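Local structure of DNA-binding response regulator, merR family (Colwellia psychrerythraea, 3CNB) at residues Asp56-Asp61 against Ile85-Met90. The protein probably binds DNA as a response regulator, through a part of the protein other than the signal receiver domain present here. Residues are numbered along the deposited sequence; the frame is centred on the assembly and turned at random.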
ATOM      1  N   ASP A  56      -5.701  -7.945  -0.912  1.00 25.34           N
ATOM      2  CA  ASP A  56      -5.115  -8.337  -2.185  1.00 23.57           C
ATOM      3  C   ASP A  56      -4.072  -7.311  -2.556  1.00 25.46           C
ATOM      4  O   ASP A  56      -3.122  -7.618  -3.247  1.00 27.59           O
ATOM      5  CB  ASP A  56      -6.203  -8.408  -3.245  1.00 29.65           C
ATOM      6  CG  ASP A  56      -7.238  -9.461  -2.922  1.00 29.65           C
ATOM      7  OD1 ASP A  56      -6.891 -10.659  -3.003  1.00 30.33           O
ATOM      8  OD2 ASP A  56      -8.368  -9.095  -2.556  1.00 34.41           O
ATOM      9  N   VAL A  57      -4.296  -6.085  -2.080  1.00 26.19           N
ATOM     10  CA  VAL A  57      -3.453  -4.930  -2.326  1.00 21.93           C
ATOM     11  C   VAL A  57      -3.141  -4.247  -0.994  1.00 18.86           C
ATOM     12  O   VAL A  57      -4.046  -4.048  -0.175  1.00 24.72           O
ATOM     13  CB  VAL A  57      -4.153  -3.891  -3.280  1.00 22.99           C
ATOM     14  CG1 VAL A  57      -3.256  -2.676  -3.511  1.00 21.35           C
ATOM     15  CG2 VAL A  57      -4.504  -4.528  -4.636  1.00 16.56           C
ATOM     16  N   VAL A  58      -1.876  -3.909  -0.751  1.00 22.09           N
ATOM     17  CA  VAL A  58      -1.580  -2.945   0.331  1.00 21.67           C
ATOM     18  C   VAL A  58      -0.892  -1.679  -0.142  1.00 15.30           C
ATOM     19  O   VAL A  58       0.124  -1.711  -0.862  1.00 19.61           O
ATOM     20  CB  VAL A  58      -0.869  -3.507   1.656  1.00 21.79           C
ATOM     21  CG1 VAL A  58      -1.081  -4.991   1.889  1.00 21.78           C
ATOM     22  CG2 VAL A  58       0.598  -3.071   1.802  1.00 26.19           C
ATOM     23  N   MET A  59      -1.480  -0.565   0.276  1.00 14.60           N
ATOM     24  CA  MET A  59      -0.909   0.746   0.089  1.00 21.89           C
ATOM     25  C   MET A  59      -0.099   1.039   1.343  1.00 19.53           C
ATOM     26  O   MET A  59      -0.645   1.151   2.440  1.00 20.91           O
ATOM     27  CB  MET A  59      -2.018   1.789  -0.128  1.00 19.21           C
ATOM     28  CG  MET A  59      -3.056   1.392  -1.201  1.00 26.32           C
ATOM     29  SD  MET A  59      -2.484   1.573  -2.903  1.00 17.87           S
ATOM     30  CE  MET A  59      -2.157   3.310  -2.945  1.00 24.63           C
ATOM     31  N   LEU A  60       1.202   1.175   1.160  1.00 20.83           N
ATOM     32  CA  LEU A  60       2.146   1.245   2.260  1.00 22.34           C
ATOM     33  C   LEU A  60       2.850   2.604   2.359  1.00 20.46           C
ATOM     34  O   LEU A  60       3.685   2.955   1.516  1.00 22.00           O
ATOM     35  CB  LEU A  60       3.180   0.116   2.093  1.00 23.15           C
ATOM     36  CG  LEU A  60       4.319  -0.012   3.117  1.00 30.50           C
ATOM     37  CD1 LEU A  60       3.780  -0.457   4.455  1.00 20.45           C
ATOM     38  CD2 LEU A  60       5.376  -0.964   2.636  1.00 17.55           C
ATOM     39  N   ASP A  61       2.527   3.371   3.394  1.00 20.04           N
ATOM     40  CA  ASP A  61       3.239   4.616   3.652  1.00 26.66           C
ATOM     41  C   ASP A  61       4.577   4.316   4.347  1.00 29.35           C
ATOM     42  O   ASP A  61       4.604   3.775   5.454  1.00 34.83           O
ATOM     43  CB  ASP A  61       2.350   5.564   4.466  1.00 29.62           C
ATOM     44  CG  ASP A  61       3.021   6.891   4.800  1.00 41.65           C
ATOM     45  OD1 ASP A  61       3.801   7.427   3.984  1.00 46.35           O
ATOM     46  OD2 ASP A  61       2.737   7.422   5.895  1.00 62.07           O
ATOM     47  N   ILE A  85       0.355 -10.573  -2.430  1.00 25.15           N
ATOM     48  CA  ILE A  85      -0.233  -9.255  -2.191  1.00 25.62           C
ATOM     49  C   ILE A  85       0.488  -8.219  -3.062  1.00 23.41           C
ATOM     50  O   ILE A  85       1.724  -8.207  -3.124  1.00 19.81           O
ATOM     51  CB  ILE A  85      -0.123  -8.853  -0.681  1.00 26.58           C
ATOM     52  CG1 ILE A  85      -0.942  -9.799   0.204  1.00 28.57           C
ATOM     53  CG2 ILE A  85      -0.574  -7.423  -0.456  1.00 26.11           C
ATOM     54  CD1 ILE A  85      -1.002  -9.376   1.702  1.00 24.85           C
ATOM     55  N   ILE A  86      -0.279  -7.381  -3.758  1.00 25.73           N
ATOM     56  CA  ILE A  86       0.304  -6.295  -4.553  1.00 19.12           C
ATOM     57  C   ILE A  86       0.597  -5.132  -3.620  1.00 18.59           C
ATOM     58  O   ILE A  86      -0.322  -4.548  -3.044  1.00 22.46           O
ATOM     59  CB  ILE A  86      -0.653  -5.792  -5.667  1.00 21.24           C
ATOM     60  CG1 ILE A  86      -1.010  -6.909  -6.650  1.00 17.86           C
ATOM     61  CG2 ILE A  86      -0.066  -4.546  -6.392  1.00 20.68           C
ATOM     62  CD1 ILE A  86      -2.438  -6.730  -7.225  1.00 19.69           C
ATOM     63  N   VAL A  87       1.881  -4.820  -3.468  1.00 20.91           N
ATOM     64  CA  VAL A  87       2.317  -3.775  -2.577  1.00 21.59           C
ATOM     65  C   VAL A  87       2.672  -2.502  -3.356  1.00 20.81           C
ATOM     66  O   VAL A  87       3.567  -2.502  -4.198  1.00 17.17           O
ATOM     67  CB  VAL A  87       3.534  -4.219  -1.708  1.00 22.23           C
ATOM     68  CG1 VAL A  87       4.086  -3.042  -0.923  1.00 22.11           C
ATOM     69  CG2 VAL A  87       3.137  -5.362  -0.753  1.00 21.23           C
ATOM     70  N   ILE A  88       1.976  -1.417  -3.039  1.00 19.99           N
ATOM     71  CA  ILE A  88       2.286  -0.118  -3.612  1.00 22.50           C
ATOM     72  C   ILE A  88       2.784   0.807  -2.512  1.00 21.24           C
ATOM     73  O   ILE A  88       2.022   1.187  -1.626  1.00 21.95           O
ATOM     74  CB  ILE A  88       1.042   0.470  -4.350  1.00 23.18           C
ATOM     75  CG1 ILE A  88       0.655  -0.450  -5.526  1.00 27.99           C
ATOM     76  CG2 ILE A  88       1.325   1.870  -4.881  1.00 17.10           C
ATOM     77  CD1 ILE A  88      -0.665  -0.135  -6.145  1.00 24.92           C
ATOM     78  N   ALA A  89       4.061   1.176  -2.569  1.00 20.88           N
ATOM     79  CA  ALA A  89       4.614   2.117  -1.600  1.00 22.23           C
ATOM     80  C   ALA A  89       4.213   3.571  -1.879  1.00 18.94           C
ATOM     81  O   ALA A  89       3.993   3.960  -3.019  1.00 25.81           O
ATOM     82  CB  ALA A  89       6.135   1.993  -1.533  1.00 19.30           C
ATOM     83  N   MET A  90       4.123   4.362  -0.810  1.00 19.19           N
ATOM     84  CA  MET A  90       3.930   5.809  -0.878  1.00 22.86           C
ATOM     85  C   MET A  90       4.935   6.442   0.088  1.00 27.19           C
ATOM     86  O   MET A  90       5.235   5.861   1.129  1.00 25.76           O
ATOM     87  CB  MET A  90       2.518   6.220  -0.427  1.00 22.15           C
ATOM     88  CG  MET A  90       1.387   5.296  -0.807  1.00 26.03           C
ATOM     89  SD  MET A  90      -0.172   5.912  -0.202  1.00 14.06           S
ATOM     90  CE  MET A  90      -0.211   5.239   1.461  1.00 19.84           C
TER
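From Asp56 and Ile85 to Asp61 and Met90 the two segments run in the same direction and pair one to one, their strand axes twisted by 24°. Five backbone bonds join them, and only even-numbered residues of 56-61 serve: Asp56 O takes Ile86 N, Val58 and Leu60 each bond through both N and O, and Met90 N closes the ladder on Leu60 O at 2.8 Å. The straightest is Leu60 N to Ile88 O, 172° at the hydrogen.

On the face of Val57, Met59 and Asp61, Val57 CG2 meets Ile86 CD1 at 4.0 Å. Met59 folds twice along its chain and runs alongside Ile88, SD 4.0 Å from Ile88 CB. Met90 turns its chain at chi3 (-86°), which brings CE back over the neighbouring strand, 3.8 Å from Asp61 N and 4.0 Å from Asp61 CB. Helix 117-129 covers Val57, Met59, Ile86 and Ile88. On the other face Val58 CG1 stands 3.4 Å from Ile85 CG2, shorter than normal and perhaps a matter of how Val58 was modelled. Further along, Leu60 CD2 reaches Val87 CG1, beneath helix 69-77.

Asp61 OD1 forms a salt bridge with Lys113, while OD2 comes close to the carboxylate of Glu15, a like charge. These are central strands of the CheY-like receiver fold, joined by a beta-alpha-beta crossover through helix 69-77, and they put Asp61, the predicted phosphorylation site, at the C-terminal end of its strand.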